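Local coordinates for carboxymuconolactone decarboxylase family protein (Thermotoga maritima, PDB 1VKE) that is of uncertain function but may act as a peroxiredoxin-like oxidoreductase in the antioxidative response, at residues 81-86 and 116-121. Numbering follows the deposited sequence. Where two conformers were deposited one is given.
Sequences RCVQEG and GFLEEL
V83 meets L118 and L121 through a single methyl. Its CG2 sits 3.8 Å from L118 CD1 and 3.9 Å from L121 CD1, so one branch of the valine touches one methyl from each of two leucines a helical turn apart. With CG1 anti to the backbone N (chi1 168°), V83 turns CG2 to the N side, onto the leucines. L118 gets there by reach: its CB does not head for the valine, but CG anti to the backbone N and chi2 near 59° bring the CD1 branch to it. L121 starts toward V83, and its CG also lies over one face of the F117 ring, offset toward the rim. L118 also packs on I92 and F93 of helix 89-103.

The polar side chains at the end of helix 72-84 bond among themselves. In the conformer given, R81 presents NH1 and NH2 end-on to one oxygen, E85 OE2 (3.0 Å from NH2), while NH1 also donates to Q84 OE1 at 3.2 Å; both acceptors lie at the edge of the guanidinium, nearly in its plane, and NE forms a salt bridge with E59.

G86, at positive phi, closes helix 72-84 with a Schellman motif. Just before that end, V83 makes the apolar helix-helix packing between the C-terminal end of helix 72-84 and helix 108-127 in the all-helical AhpD-like fold.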
ATOM      1  N   ARG E  81      23.770  -2.605  -1.266  1.00 10.42           N
ATOM      2  CA  ARG E  81      24.157  -3.887  -1.850  1.00 10.88           C
ATOM      3  C   ARG E  81      24.402  -3.725  -3.347  1.00 10.30           C
ATOM      4  O   ARG E  81      25.349  -4.323  -3.902  1.00 10.87           O
ATOM      5  CB  ARG E  81      23.017  -4.882  -1.656  0.50 11.73           C
ATOM      6  CG  ARG E  81      22.799  -5.298  -0.233  0.50 12.19           C
ATOM      7  CD  ARG E  81      23.896  -6.206   0.286  0.50  9.31           C
ATOM      8  NE  ARG E  81      23.992  -7.404  -0.572  0.50 11.70           N
ATOM      9  CZ  ARG E  81      25.051  -7.748  -1.314  0.50 14.93           C
ATOM     10  NH1 ARG E  81      26.168  -7.040  -1.286  0.50 14.76           N
ATOM     11  NH2 ARG E  81      24.990  -8.842  -2.058  0.50 15.38           N
ATOM     12  N   CYS E  82      23.564  -2.932  -4.036  1.00 11.02           N
ATOM     13  CA  CYS E  82      23.777  -2.701  -5.491  1.00 10.83           C
ATOM     14  C   CYS E  82      25.158  -2.059  -5.743  1.00 11.05           C
ATOM     15  O   CYS E  82      25.913  -2.453  -6.638  1.00 12.10           O
ATOM     16  CB  CYS E  82      22.719  -1.792  -6.073  1.00 12.31           C
ATOM     17  SG  CYS E  82      21.079  -2.617  -6.247  1.00 14.05           S
ATOM     18  N   VAL E  83      25.466  -1.051  -4.965  1.00 12.23           N
ATOM     19  CA  VAL E  83      26.796  -0.405  -5.080  1.00 10.94           C
ATOM     20  C   VAL E  83      27.938  -1.383  -4.800  1.00 12.07           C
ATOM     21  O   VAL E  83      28.926  -1.489  -5.578  1.00 11.53           O
ATOM     22  CB  VAL E  83      26.876   0.837  -4.144  1.00 11.39           C
ATOM     23  CG1 VAL E  83      28.290   1.379  -4.000  1.00 16.18           C
ATOM     24  CG2 VAL E  83      25.927   1.921  -4.666  1.00 13.64           C
ATOM     25  N   GLN E  84      27.796  -2.143  -3.718  1.00 10.91           N
ATOM     26  CA  GLN E  84      28.806  -3.163  -3.354  1.00 13.27           C
ATOM     27  C   GLN E  84      29.038  -4.182  -4.465  1.00 12.25           C
ATOM     28  O   GLN E  84      30.155  -4.630  -4.674  1.00 12.81           O
ATOM     29  CB  GLN E  84      28.418  -3.900  -2.068  1.00 13.23           C
ATOM     30  CG  GLN E  84      28.499  -3.030  -0.801  1.00 14.88           C
ATOM     31  CD  GLN E  84      28.060  -3.756   0.470  1.00 15.78           C
ATOM     32  OE1 GLN E  84      27.154  -4.588   0.434  1.00 16.32           O
ATOM     33  NE2 GLN E  84      28.719  -3.444   1.593  1.00 19.58           N
ATOM     34  N   GLU E  85      27.972  -4.539  -5.164  1.00 12.59           N
ATOM     35  CA  GLU E  85      28.016  -5.517  -6.238  1.00 12.30           C
ATOM     36  C   GLU E  85      28.334  -4.902  -7.599  1.00 14.43           C
ATOM     37  O   GLU E  85      28.247  -5.584  -8.628  1.00 16.38           O
ATOM     38  CB  GLU E  85      26.702  -6.288  -6.300  1.00 12.93           C
ATOM     39  CG  GLU E  85      26.406  -7.146  -5.096  1.00 12.21           C
ATOM     40  CD  GLU E  85      27.406  -8.283  -4.883  1.00 15.40           C
ATOM     41  OE1 GLU E  85      28.096  -8.706  -5.846  1.00 17.91           O
ATOM     42  OE2 GLU E  85      27.469  -8.753  -3.733  1.00 16.53           O
ATOM     43  N   GLY E  86      28.733  -3.631  -7.611  1.00 11.23           N
ATOM     44  CA  GLY E  86      29.300  -3.019  -8.813  1.00 13.07           C
ATOM     45  C   GLY E  86      28.265  -2.469  -9.779  1.00 12.97           C
ATOM     46  O   GLY E  86      28.579  -2.214 -10.936  1.00 12.93           O
ATOM     47  N   GLY E 116      19.663  10.866  -3.264  1.00 15.55           N
ATOM     48  CA  GLY E 116      20.493  11.503  -2.243  1.00 17.77           C
ATOM     49  C   GLY E 116      21.416  10.541  -1.518  1.00 17.99           C
ATOM     50  O   GLY E 116      22.619  10.808  -1.319  1.00 17.19           O
ATOM     51  N   PHE E 117      20.868   9.387  -1.172  1.00 14.21           N
ATOM     52  CA  PHE E 117      21.621   8.363  -0.516  1.00 13.11           C
ATOM     53  C   PHE E 117      22.667   7.774  -1.437  1.00 13.04           C
ATOM     54  O   PHE E 117      23.806   7.570  -1.029  1.00 13.85           O
ATOM     55  CB  PHE E 117      20.699   7.277  -0.015  1.00 15.97           C
ATOM     56  CG  PHE E 117      21.361   6.319   0.900  1.00 15.83           C
ATOM     57  CD1 PHE E 117      21.891   6.746   2.111  1.00 25.14           C
ATOM     58  CD2 PHE E 117      21.500   5.001   0.552  1.00 17.03           C
ATOM     59  CE1 PHE E 117      22.533   5.852   2.966  1.00 28.91           C
ATOM     60  CE2 PHE E 117      22.125   4.094   1.410  1.00 22.40           C
ATOM     61  CZ  PHE E 117      22.636   4.517   2.613  1.00 23.74           C
ATOM     62  N   LEU E 118      22.303   7.532  -2.689  1.00 11.94           N
ATOM     63  CA  LEU E 118      23.274   7.034  -3.670  1.00 11.56           C
ATOM     64  C   LEU E 118      24.442   8.022  -3.796  1.00 12.52           C
ATOM     65  O   LEU E 118      25.618   7.619  -3.848  1.00 12.43           O
ATOM     66  CB  LEU E 118      22.604   6.820  -5.003  1.00 12.33           C
ATOM     67  CG  LEU E 118      23.474   6.337  -6.162  1.00 11.96           C
ATOM     68  CD1 LEU E 118      24.121   5.015  -5.833  1.00 14.99           C
ATOM     69  CD2 LEU E 118      22.665   6.243  -7.436  1.00 16.76           C
ATOM     70  N   GLU E 119      24.130   9.311  -3.796  1.00 10.34           N
ATOM     71  CA  GLU E 119      25.206  10.336  -3.873  1.00 11.10           C
ATOM     72  C   GLU E 119      26.136  10.232  -2.687  1.00 12.22           C
ATOM     73  O   GLU E 119      27.386  10.358  -2.853  1.00 12.87           O
ATOM     74  CB  GLU E 119      24.610  11.718  -4.049  1.00 13.19           C
ATOM     75  CG  GLU E 119      24.154  11.855  -5.486  1.00 17.57           C
ATOM     76  CD  GLU E 119      23.377  13.121  -5.791  1.00 29.17           C
ATOM     77  OE1 GLU E 119      23.168  13.937  -4.873  1.00 33.95           O
ATOM     78  OE2 GLU E 119      22.975  13.275  -6.977  1.00 27.72           O
ATOM     79  N   GLU E 120      25.578   9.999  -1.500  1.00 13.30           N
ATOM     80  CA  GLU E 120      26.396   9.804  -0.300  1.00 13.35           C
ATOM     81  C   GLU E 120      27.324   8.589  -0.438  1.00 12.25           C
ATOM     82  O   GLU E 120      28.523   8.667  -0.099  1.00 13.84           O
ATOM     83  CB  GLU E 120      25.500   9.636   0.932  1.00 14.60           C
ATOM     84  CG  GLU E 120      26.252   9.592   2.248  1.00 26.59           C
ATOM     85  CD  GLU E 120      25.318   9.399   3.451  1.00 29.83           C
ATOM     86  OE1 GLU E 120      24.080   9.667   3.309  1.00 39.00           O
ATOM     87  OE2 GLU E 120      25.830   8.978   4.523  1.00 44.03           O
ATOM     88  N   LEU E 121      26.793   7.480  -0.963  1.00 11.27           N
ATOM     89  CA  LEU E 121      27.605   6.279  -1.177  1.00  9.08           C
ATOM     90  C   LEU E 121      28.730   6.538  -2.201  1.00  9.87           C
ATOM     91  O   LEU E 121      29.847   6.083  -2.017  1.00 10.64           O
ATOM     92  CB  LEU E 121      26.742   5.114  -1.674  1.00 11.84           C
ATOM     93  CG  LEU E 121      25.654   4.674  -0.684  1.00 12.94           C
ATOM     94  CD1 LEU E 121      24.771   3.613  -1.301  1.00 12.10           C
ATOM     95  CD2 LEU E 121      26.261   4.186   0.607  1.00 13.84           C
TER